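Local structure of mannose-specific lectin (Galanthus nivalis, 1JPC) at residues V32-V36 and D37-W41. The protein binds alpha-linked mannose, with high affinity for alpha-1,3-mannose oligomers, has antiviral activity and may contribute to the plant's defence against infection. Sequence-based numbering, arbitrary orientation. Where two conformers were deposited one is given.
Sequences VLYDV and DKPIW. With MAN (alpha-D-mannopyranose), chain D; MAN (alpha-D-mannopyranose), chain B; MAN (alpha-D-mannopyranose), chain C.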
loop_
_atom_site.group_PDB
_atom_site.type_symbol
_atom_site.label_atom_id
_atom_site.label_comp_id
_atom_site.label_asym_id
_atom_site.label_seq_id
_atom_site.Cartn_x
_atom_site.Cartn_y
_atom_site.Cartn_z
ATOM N N VAL A 32 14.457 -14.675 5.951
ATOM C CA VAL A 32 13.378 -15.007 6.876
ATOM C C VAL A 32 12.021 -14.365 6.621
ATOM O O VAL A 32 11.929 -13.194 6.259
ATOM C CB VAL A 32 13.787 -14.629 8.329
ATOM C CG1 VAL A 32 12.860 -15.290 9.353
ATOM C CG2 VAL A 32 15.247 -14.987 8.594
ATOM N N LEU A 33 10.969 -15.152 6.823
ATOM C CA LEU A 33 9.597 -14.678 6.697
ATOM C C LEU A 33 9.120 -14.465 8.130
ATOM O O LEU A 33 9.153 -15.389 8.942
ATOM C CB LEU A 33 8.706 -15.720 6.022
ATOM C CG LEU A 33 7.217 -15.348 6.030
ATOM C CD1 LEU A 33 6.964 -14.020 5.304
ATOM C CD2 LEU A 33 6.429 -16.463 5.385
ATOM N N TYR A 34 8.740 -13.238 8.460
ATOM C CA TYR A 34 8.275 -12.906 9.797
ATOM C C TYR A 34 6.808 -12.546 9.781
ATOM O O TYR A 34 6.338 -11.939 8.820
ATOM C CB TYR A 34 9.004 -11.668 10.326
ATOM C CG TYR A 34 10.412 -11.902 10.764
ATOM C CD1 TYR A 34 10.683 -12.429 12.026
ATOM C CD2 TYR A 34 11.483 -11.611 9.917
ATOM C CE1 TYR A 34 11.988 -12.667 12.437
ATOM C CE2 TYR A 34 12.797 -11.843 10.317
ATOM C CZ TYR A 34 13.039 -12.373 11.579
ATOM O OH TYR A 34 14.329 -12.608 11.992
ATOM N N ASP A 35 6.089 -12.945 10.826
ATOM C CA ASP A 35 4.686 -12.564 10.993
ATOM C C ASP A 35 4.822 -11.733 12.274
ATOM O O ASP A 35 4.878 -12.270 13.394
ATOM C CB ASP A 35 3.785 -13.773 11.204
ATOM C CG ASP A 35 2.319 -13.404 11.239
ATOM O OD1 ASP A 35 1.998 -12.201 11.380
ATOM O OD2 ASP A 35 1.481 -14.325 11.126
ATOM N N VAL A 36 4.969 -10.426 12.080
ATOM C CA VAL A 36 5.225 -9.467 13.155
ATOM C C VAL A 36 6.642 -9.818 13.648
ATOM O O VAL A 36 7.594 -9.741 12.867
ATOM C CB VAL A 36 4.161 -9.487 14.307
ATOM C CG1 VAL A 36 4.445 -8.355 15.308
ATOM C CG2 VAL A 36 2.755 -9.301 13.737
ATOM N N ASP A 37 6.788 -10.290 14.879
ATOM C CA ASP A 37 8.115 -10.626 15.389
ATOM C C ASP A 37 8.435 -12.123 15.385
ATOM O O ASP A 37 9.550 -12.503 15.721
ATOM C CB ASP A 37 8.317 -10.043 16.799
ATOM C CG ASP A 37 7.325 -10.597 17.821
ATOM O OD1 ASP A 37 6.140 -10.809 17.488
ATOM O OD2 ASP A 37 7.721 -10.821 18.980
ATOM N N LYS A 38 7.497 -12.967 14.962
ATOM C CA LYS A 38 7.727 -14.415 14.946
ATOM C C LYS A 38 8.266 -14.924 13.603
ATOM O O LYS A 38 7.687 -14.641 12.550
ATOM C CB LYS A 38 6.435 -15.184 15.243
ATOM C CG LYS A 38 5.512 -14.590 16.295
ATOM C CD LYS A 38 6.115 -14.511 17.694
ATOM C CE LYS A 38 5.058 -14.043 18.705
ATOM N NZ LYS A 38 4.423 -12.737 18.338
ATOM N N PRO A 39 9.387 -15.680 13.623
ATOM C CA PRO A 39 9.941 -16.220 12.373
ATOM C C PRO A 39 9.011 -17.363 11.970
ATOM O O PRO A 39 8.752 -18.271 12.768
ATOM C CB PRO A 39 11.302 -16.777 12.810
ATOM C CG PRO A 39 11.607 -16.078 14.068
ATOM C CD PRO A 39 10.273 -15.986 14.750
ATOM N N ILE A 40 8.458 -17.288 10.767
ATOM C CA ILE A 40 7.545 -18.309 10.266
ATOM C C ILE A 40 8.276 -19.303 9.365
ATOM O O ILE A 40 7.935 -20.481 9.327
ATOM C CB ILE A 40 6.363 -17.655 9.486
ATOM C CG1 ILE A 40 5.512 -16.840 10.444
ATOM C CG2 ILE A 40 5.474 -18.690 8.846
ATOM C CD1 ILE A 40 5.132 -17.604 11.689
ATOM N N TRP A 41 9.308 -18.833 8.676
ATOM C CA TRP A 41 10.070 -19.661 7.751
ATOM C C TRP A 41 11.433 -19.013 7.566
ATOM O O TRP A 41 11.553 -17.791 7.644
ATOM C CB TRP A 41 9.339 -19.695 6.399
ATOM C CG TRP A 41 9.988 -20.545 5.349
ATOM C CD1 TRP A 41 9.777 -21.878 5.131
ATOM C CD2 TRP A 41 10.950 -20.126 4.373
ATOM N NE1 TRP A 41 10.551 -22.313 4.084
ATOM C CE2 TRP A 41 11.279 -21.260 3.601
ATOM C CE3 TRP A 41 11.565 -18.904 4.078
ATOM C CZ2 TRP A 41 12.202 -21.208 2.553
ATOM C CZ3 TRP A 41 12.482 -18.854 3.036
ATOM C CH2 TRP A 41 12.791 -20.001 2.286
HETATM C C1 MAN D . 6.137 -10.447 22.656
HETATM C C2 MAN D . 5.272 -10.787 21.437
HETATM C C3 MAN D . 3.855 -11.212 21.844
HETATM C C4 MAN D . 3.903 -12.275 22.939
HETATM C C5 MAN D . 4.770 -11.789 24.097
HETATM C C6 MAN D . 4.909 -12.814 25.211
HETATM O O2 MAN D . 5.880 -11.831 20.693
HETATM O O3 MAN D . 3.182 -11.747 20.711
HETATM O O4 MAN D . 2.586 -12.555 23.397
HETATM O O5 MAN D . 6.096 -11.499 23.612
HETATM O O6 MAN D . 5.695 -13.922 24.790
HETATM C C1 MAN B . 14.214 -19.570 13.339
HETATM C C2 MAN B . 14.686 -20.886 13.942
HETATM C C3 MAN B . 14.696 -21.986 12.880
HETATM C C4 MAN B . 13.363 -22.058 12.137
HETATM C C5 MAN B . 12.895 -20.672 11.670
HETATM C C6 MAN B . 11.462 -20.693 11.178
HETATM O O2 MAN B . 13.822 -21.255 15.009
HETATM O O3 MAN B . 14.944 -23.239 13.499
HETATM O O4 MAN B . 13.502 -22.919 11.013
HETATM O O5 MAN B . 12.932 -19.737 12.762
HETATM O O6 MAN B . 10.572 -21.037 12.230
HETATM C C1 MAN C . 18.598 -17.087 13.120
HETATM C C2 MAN C . 18.714 -15.576 12.896
HETATM C C3 MAN C . 17.440 -14.872 13.357
HETATM C C4 MAN C . 16.208 -15.504 12.709
HETATM C C5 MAN C . 16.198 -17.016 12.924
HETATM C C6 MAN C . 15.077 -17.702 12.170
HETATM O O1 MAN C . 18.501 -17.378 14.476
HETATM O O2 MAN C . 18.916 -15.328 11.517
HETATM O O3 MAN C . 17.493 -13.475 13.009
HETATM O O4 MAN C . 15.038 -14.940 13.287
HETATM O O5 MAN C . 17.434 -17.606 12.458
HETATM O O6 MAN C . 15.152 -19.125 12.399
#
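Leu33 and Trp41 form a hydrogen-bonded antiparallel pair near the open end of a tight hairpin, which a type II' turn from Asp35 to Lys38 closes at the other end. Leu33 N donates to Trp41 O at 2.8 Å, almost straight at 174°, and Asp35 and Lys38 bond to each other through both their N and O atoms. Between these pairs the register slips by one residue: Ile40 and Trp41 both face Leu33, whose O accepts Ile40 N at 2.7 Å and Trp41 N more weakly at 3.5 Å.

Ile40, at the bulge, packs against Asp35, CG1 to CB 3.6 Å, while Asp35 OD2 forms a salt bridge with Arg92 and OD1 a hydrogen bond with Ser20. On the face bearing Tyr34 and Pro39, the phenol ring meets Pro39 obliquely, CE1 to CG 3.8 Å. Val32 CG1, set anti to its own nitrogen (chi1 -165°), lies over one face of this ring, offset toward the rim, and touches Trp41 O. Tyr34 OH hydrogen-bonds O4 of the chain C mannose at 2.8 Å and is also hydrogen-bonded to Gln26. At the turn, in one of two deposited Lys38 conformers and so less certainly, the chain, bent at chi2 and chi4, brings NZ to the syn side of Asp37 OD1 in a 2.7 Å salt bridge. In that conformer NZ also donates to O2 and O3 of the chain D mannose; O2 in turn donates to Asp37 OD2, so both charged groups bind it.

This is a classic-bulge beta-hairpin of the bulb-type lectin fold, contributing Tyr34, Pro39, Ile40 and Trp41 to one mannose pocket while its turn holds a separate mannose.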